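Local coordinates for protein response regulator (Helicobacter pylori, PDB 2PLN) that probably regulates transcription as an orphan response regulator, the piece here being its N-terminal receiver domain, at residues Ile87-Glu100 and Ala104-Tyr117. Residues are numbered along the deposited sequence; the frame is centred on the assembly and turned at random.
Sequences IVVLVSSDNPTSEE and AFEQGADDYIAKPY
In the beta-alpha-beta unit of strand 88-93, helix 98-106 and strand 111-114, the parallel strands pair through backbone bonds such as V91 N to D111 O and I113 N to V91 O. Just before strand 111-114, D110 adds a side-chain bond: OD2 takes V89 N on its anti lone pair at 2.9 Å, while D110 N gives to V89 O. Aspartate suits the place: short enough to set OD2 at V89 N, and charged to pair with K81.

On the helix side, Y112 has CG anti to its backbone N (chi1 -177°), which carries the ring past V91 CG1, 3.7 Å from Y112 CD2. Tyrosine is long enough to pack there while OH donates to the anti lone pair of E100 OE1, in the helix's first turn, at 2.7 Å and accepts a longer bond from T97 N. S93 OG uses the syn lone pair, so two hydroxyls, one from each segment, grip OE1.

On the other sheet face, S92 OG and Y117 OH form a very short hydrogen bond (2.5 Å). K115, long enough to salt-bridge E25, leads through a cis peptide into P116. This crossover and lysine-cis-proline pair typify CheY-like receiver domains.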
# COMPACT_ATOMS: atom_id res chain seq x y z
N ILE A 87 -13.78 -1.45 -7.31
CA ILE A 87 -13.66 -0.61 -6.14
C ILE A 87 -12.37 -0.98 -5.39
O ILE A 87 -12.07 -2.16 -5.21
CB ILE A 87 -14.91 -0.70 -5.22
CG1 ILE A 87 -16.20 -0.40 -6.04
CG2 ILE A 87 -14.74 0.26 -4.06
CD1 ILE A 87 -17.49 -0.32 -5.22
N VAL A 88 -11.61 0.03 -5.00
CA VAL A 88 -10.39 -0.17 -4.24
C VAL A 88 -10.82 -0.44 -2.81
O VAL A 88 -11.68 0.26 -2.26
CB VAL A 88 -9.50 1.10 -4.32
CG1 VAL A 88 -8.26 0.95 -3.48
CG2 VAL A 88 -9.13 1.41 -5.79
N VAL A 89 -10.20 -1.45 -2.19
CA VAL A 89 -10.52 -1.84 -0.84
C VAL A 89 -9.29 -1.75 0.06
O VAL A 89 -8.25 -2.40 -0.21
CB VAL A 89 -11.10 -3.27 -0.80
CG1 VAL A 89 -11.34 -3.70 0.63
CG2 VAL A 89 -12.37 -3.39 -1.69
N LEU A 90 -9.40 -0.97 1.13
CA LEU A 90 -8.31 -0.79 2.12
C LEU A 90 -8.81 -1.33 3.44
O LEU A 90 -9.92 -0.99 3.87
CB LEU A 90 -7.92 0.68 2.30
CG LEU A 90 -7.76 1.57 1.04
CD1 LEU A 90 -7.17 2.94 1.41
CD2 LEU A 90 -6.86 0.86 -0.04
N VAL A 91 -8.02 -2.19 4.05
CA VAL A 91 -8.37 -2.77 5.35
C VAL A 91 -7.49 -2.05 6.34
O VAL A 91 -6.28 -1.96 6.16
CB VAL A 91 -8.05 -4.30 5.39
CG1 VAL A 91 -8.16 -4.85 6.80
CG2 VAL A 91 -8.99 -5.07 4.45
N SER A 92 -8.10 -1.53 7.40
CA SER A 92 -7.37 -0.88 8.47
C SER A 92 -7.69 -1.61 9.80
O SER A 92 -8.84 -2.01 10.04
CB SER A 92 -7.77 0.61 8.43
OG SER A 92 -7.54 1.26 9.65
N SER A 93 -6.67 -1.83 10.63
CA SER A 93 -6.82 -2.69 11.84
C SER A 93 -6.15 -2.10 13.10
O SER A 93 -5.01 -1.67 13.04
CB SER A 93 -6.27 -4.09 11.54
OG SER A 93 -6.44 -4.98 12.64
N ASP A 94 -6.86 -2.07 14.22
CA ASP A 94 -6.29 -1.67 15.52
C ASP A 94 -5.58 -2.84 16.21
O ASP A 94 -4.92 -2.68 17.26
CB ASP A 94 -7.41 -1.17 16.43
CG ASP A 94 -8.47 -2.21 16.63
OD1 ASP A 94 -8.12 -3.32 17.11
OD2 ASP A 94 -9.67 -2.05 16.30
N ASN A 95 -5.74 -4.05 15.66
CA ASN A 95 -4.91 -5.17 16.10
C ASN A 95 -4.28 -5.86 14.91
O ASN A 95 -4.71 -6.97 14.55
CB ASN A 95 -5.70 -6.18 16.95
CG ASN A 95 -4.79 -7.25 17.59
OD1 ASN A 95 -3.64 -6.98 17.98
ND2 ASN A 95 -5.31 -8.46 17.71
N PRO A 96 -3.27 -5.22 14.31
CA PRO A 96 -2.63 -5.74 13.12
C PRO A 96 -1.81 -6.98 13.45
O PRO A 96 -1.09 -7.00 14.45
CB PRO A 96 -1.72 -4.58 12.67
CG PRO A 96 -1.43 -3.83 13.90
CD PRO A 96 -2.66 -3.95 14.75
N THR A 97 -1.93 -8.02 12.64
CA THR A 97 -1.02 -9.14 12.78
C THR A 97 -0.49 -9.50 11.41
O THR A 97 -1.13 -9.22 10.40
CB THR A 97 -1.72 -10.37 13.37
OG1 THR A 97 -2.81 -10.75 12.50
CG2 THR A 97 -2.40 -10.05 14.73
N SER A 98 0.66 -10.17 11.39
CA SER A 98 1.19 -10.74 10.16
C SER A 98 0.16 -11.64 9.49
O SER A 98 -0.09 -11.52 8.28
CB SER A 98 2.46 -11.53 10.46
OG SER A 98 2.87 -12.20 9.28
N GLU A 99 -0.46 -12.51 10.27
CA GLU A 99 -1.45 -13.44 9.73
C GLU A 99 -2.62 -12.75 9.03
O GLU A 99 -3.00 -13.14 7.93
CB GLU A 99 -1.99 -14.32 10.86
CG GLU A 99 -2.87 -15.46 10.39
CD GLU A 99 -4.05 -15.67 11.33
OE1 GLU A 99 -4.09 -16.74 11.97
OE2 GLU A 99 -4.91 -14.76 11.44
N GLU A 100 -3.18 -11.73 9.67
CA GLU A 100 -4.31 -11.02 9.10
C GLU A 100 -3.91 -10.15 7.90
O GLU A 100 -4.68 -10.01 6.95
CB GLU A 100 -5.03 -10.19 10.15
CG GLU A 100 -6.31 -9.55 9.61
CD GLU A 100 -6.96 -8.60 10.60
OE1 GLU A 100 -6.31 -7.62 11.02
OE2 GLU A 100 -8.13 -8.86 10.92
N ALA A 104 -5.57 -10.56 4.26
CA ALA A 104 -6.23 -9.42 3.63
C ALA A 104 -5.74 -9.29 2.21
O ALA A 104 -6.53 -9.14 1.29
CB ALA A 104 -5.98 -8.12 4.42
N PHE A 105 -4.44 -9.36 2.02
CA PHE A 105 -3.89 -9.27 0.67
C PHE A 105 -4.29 -10.45 -0.21
O PHE A 105 -4.66 -10.28 -1.38
CB PHE A 105 -2.39 -9.11 0.72
CG PHE A 105 -1.94 -7.71 1.03
CD1 PHE A 105 -2.31 -6.63 0.16
CD2 PHE A 105 -1.13 -7.46 2.11
CE1 PHE A 105 -1.88 -5.31 0.43
CE2 PHE A 105 -0.69 -6.13 2.40
CZ PHE A 105 -1.06 -5.07 1.54
N GLU A 106 -4.24 -11.64 0.37
CA GLU A 106 -4.65 -12.83 -0.37
C GLU A 106 -6.13 -12.77 -0.78
O GLU A 106 -6.49 -13.16 -1.89
CB GLU A 106 -4.27 -14.11 0.38
CG GLU A 106 -2.74 -14.32 0.41
CD GLU A 106 -2.32 -15.59 1.13
OE1 GLU A 106 -3.20 -16.24 1.75
OE2 GLU A 106 -1.12 -15.94 1.06
N GLN A 107 -6.98 -12.22 0.10
CA GLN A 107 -8.40 -11.99 -0.18
C GLN A 107 -8.66 -10.88 -1.21
O GLN A 107 -9.80 -10.70 -1.65
CB GLN A 107 -9.12 -11.58 1.10
CG GLN A 107 -9.17 -12.63 2.18
CD GLN A 107 -10.29 -13.58 1.95
OE1 GLN A 107 -10.14 -14.55 1.20
NE2 GLN A 107 -11.42 -13.31 2.59
N GLY A 108 -7.63 -10.12 -1.56
CA GLY A 108 -7.71 -9.16 -2.66
C GLY A 108 -7.72 -7.70 -2.20
O GLY A 108 -7.99 -6.81 -2.98
N ALA A 109 -7.46 -7.47 -0.91
CA ALA A 109 -7.36 -6.07 -0.43
C ALA A 109 -6.23 -5.33 -1.14
O ALA A 109 -5.22 -5.91 -1.45
CB ALA A 109 -7.16 -6.03 1.10
N ASP A 110 -6.42 -4.04 -1.38
CA ASP A 110 -5.42 -3.23 -2.04
C ASP A 110 -4.42 -2.68 -1.04
O ASP A 110 -3.30 -2.28 -1.41
CB ASP A 110 -6.11 -2.11 -2.81
CG ASP A 110 -6.95 -2.64 -3.93
OD1 ASP A 110 -6.34 -3.12 -4.91
OD2 ASP A 110 -8.19 -2.66 -3.90
N ASP A 111 -4.80 -2.65 0.24
CA ASP A 111 -3.85 -2.26 1.25
C ASP A 111 -4.29 -2.78 2.60
O ASP A 111 -5.45 -3.18 2.81
CB ASP A 111 -3.73 -0.72 1.26
CG ASP A 111 -2.32 -0.24 1.61
OD1 ASP A 111 -1.56 -0.97 2.32
OD2 ASP A 111 -1.91 0.88 1.23
N TYR A 112 -3.33 -2.78 3.52
CA TYR A 112 -3.55 -3.15 4.91
C TYR A 112 -2.82 -2.12 5.77
O TYR A 112 -1.60 -1.92 5.62
CB TYR A 112 -3.02 -4.56 5.16
CG TYR A 112 -3.26 -5.08 6.56
CD1 TYR A 112 -2.25 -5.06 7.51
CD2 TYR A 112 -4.52 -5.61 6.95
CE1 TYR A 112 -2.47 -5.57 8.82
CE2 TYR A 112 -4.72 -6.12 8.25
CZ TYR A 112 -3.70 -6.08 9.17
OH TYR A 112 -3.92 -6.57 10.49
N ILE A 113 -3.55 -1.44 6.65
CA ILE A 113 -3.01 -0.25 7.29
C ILE A 113 -3.20 -0.44 8.79
O ILE A 113 -4.31 -0.70 9.24
CB ILE A 113 -3.76 1.02 6.78
CG1 ILE A 113 -3.62 1.17 5.25
CG2 ILE A 113 -3.31 2.31 7.54
CD1 ILE A 113 -4.67 2.05 4.67
N ALA A 114 -2.13 -0.36 9.56
CA ALA A 114 -2.26 -0.45 11.02
C ALA A 114 -2.85 0.85 11.57
O ALA A 114 -2.51 1.94 11.10
CB ALA A 114 -0.91 -0.71 11.67
N LYS A 115 -3.75 0.69 12.54
CA LYS A 115 -4.21 1.80 13.36
C LYS A 115 -3.46 1.73 14.69
O LYS A 115 -3.17 0.63 15.18
CB LYS A 115 -5.69 1.68 13.63
CG LYS A 115 -6.53 1.89 12.40
CD LYS A 115 -7.99 1.61 12.69
CE LYS A 115 -8.67 2.82 13.23
NZ LYS A 115 -10.05 2.42 13.66
N PRO A 116 -3.17 2.88 15.31
CA PRO A 116 -3.48 4.24 14.78
C PRO A 116 -2.69 4.71 13.57
O PRO A 116 -1.55 4.28 13.37
CB PRO A 116 -3.22 5.15 16.00
CG PRO A 116 -2.39 4.37 16.93
CD PRO A 116 -2.56 2.91 16.65
N TYR A 117 -3.28 5.61 12.76
CA TYR A 117 -2.64 6.14 11.55
C TYR A 117 -1.44 7.06 11.84
O TYR A 117 -1.38 7.68 12.90
CB TYR A 117 -3.66 6.86 10.65
CG TYR A 117 -4.87 6.03 10.31
CD1 TYR A 117 -6.13 6.32 10.87
CD2 TYR A 117 -4.77 4.94 9.47
CE1 TYR A 117 -7.23 5.54 10.58
CE2 TYR A 117 -5.88 4.16 9.17
CZ TYR A 117 -7.10 4.46 9.72
OH TYR A 117 -8.17 3.66 9.39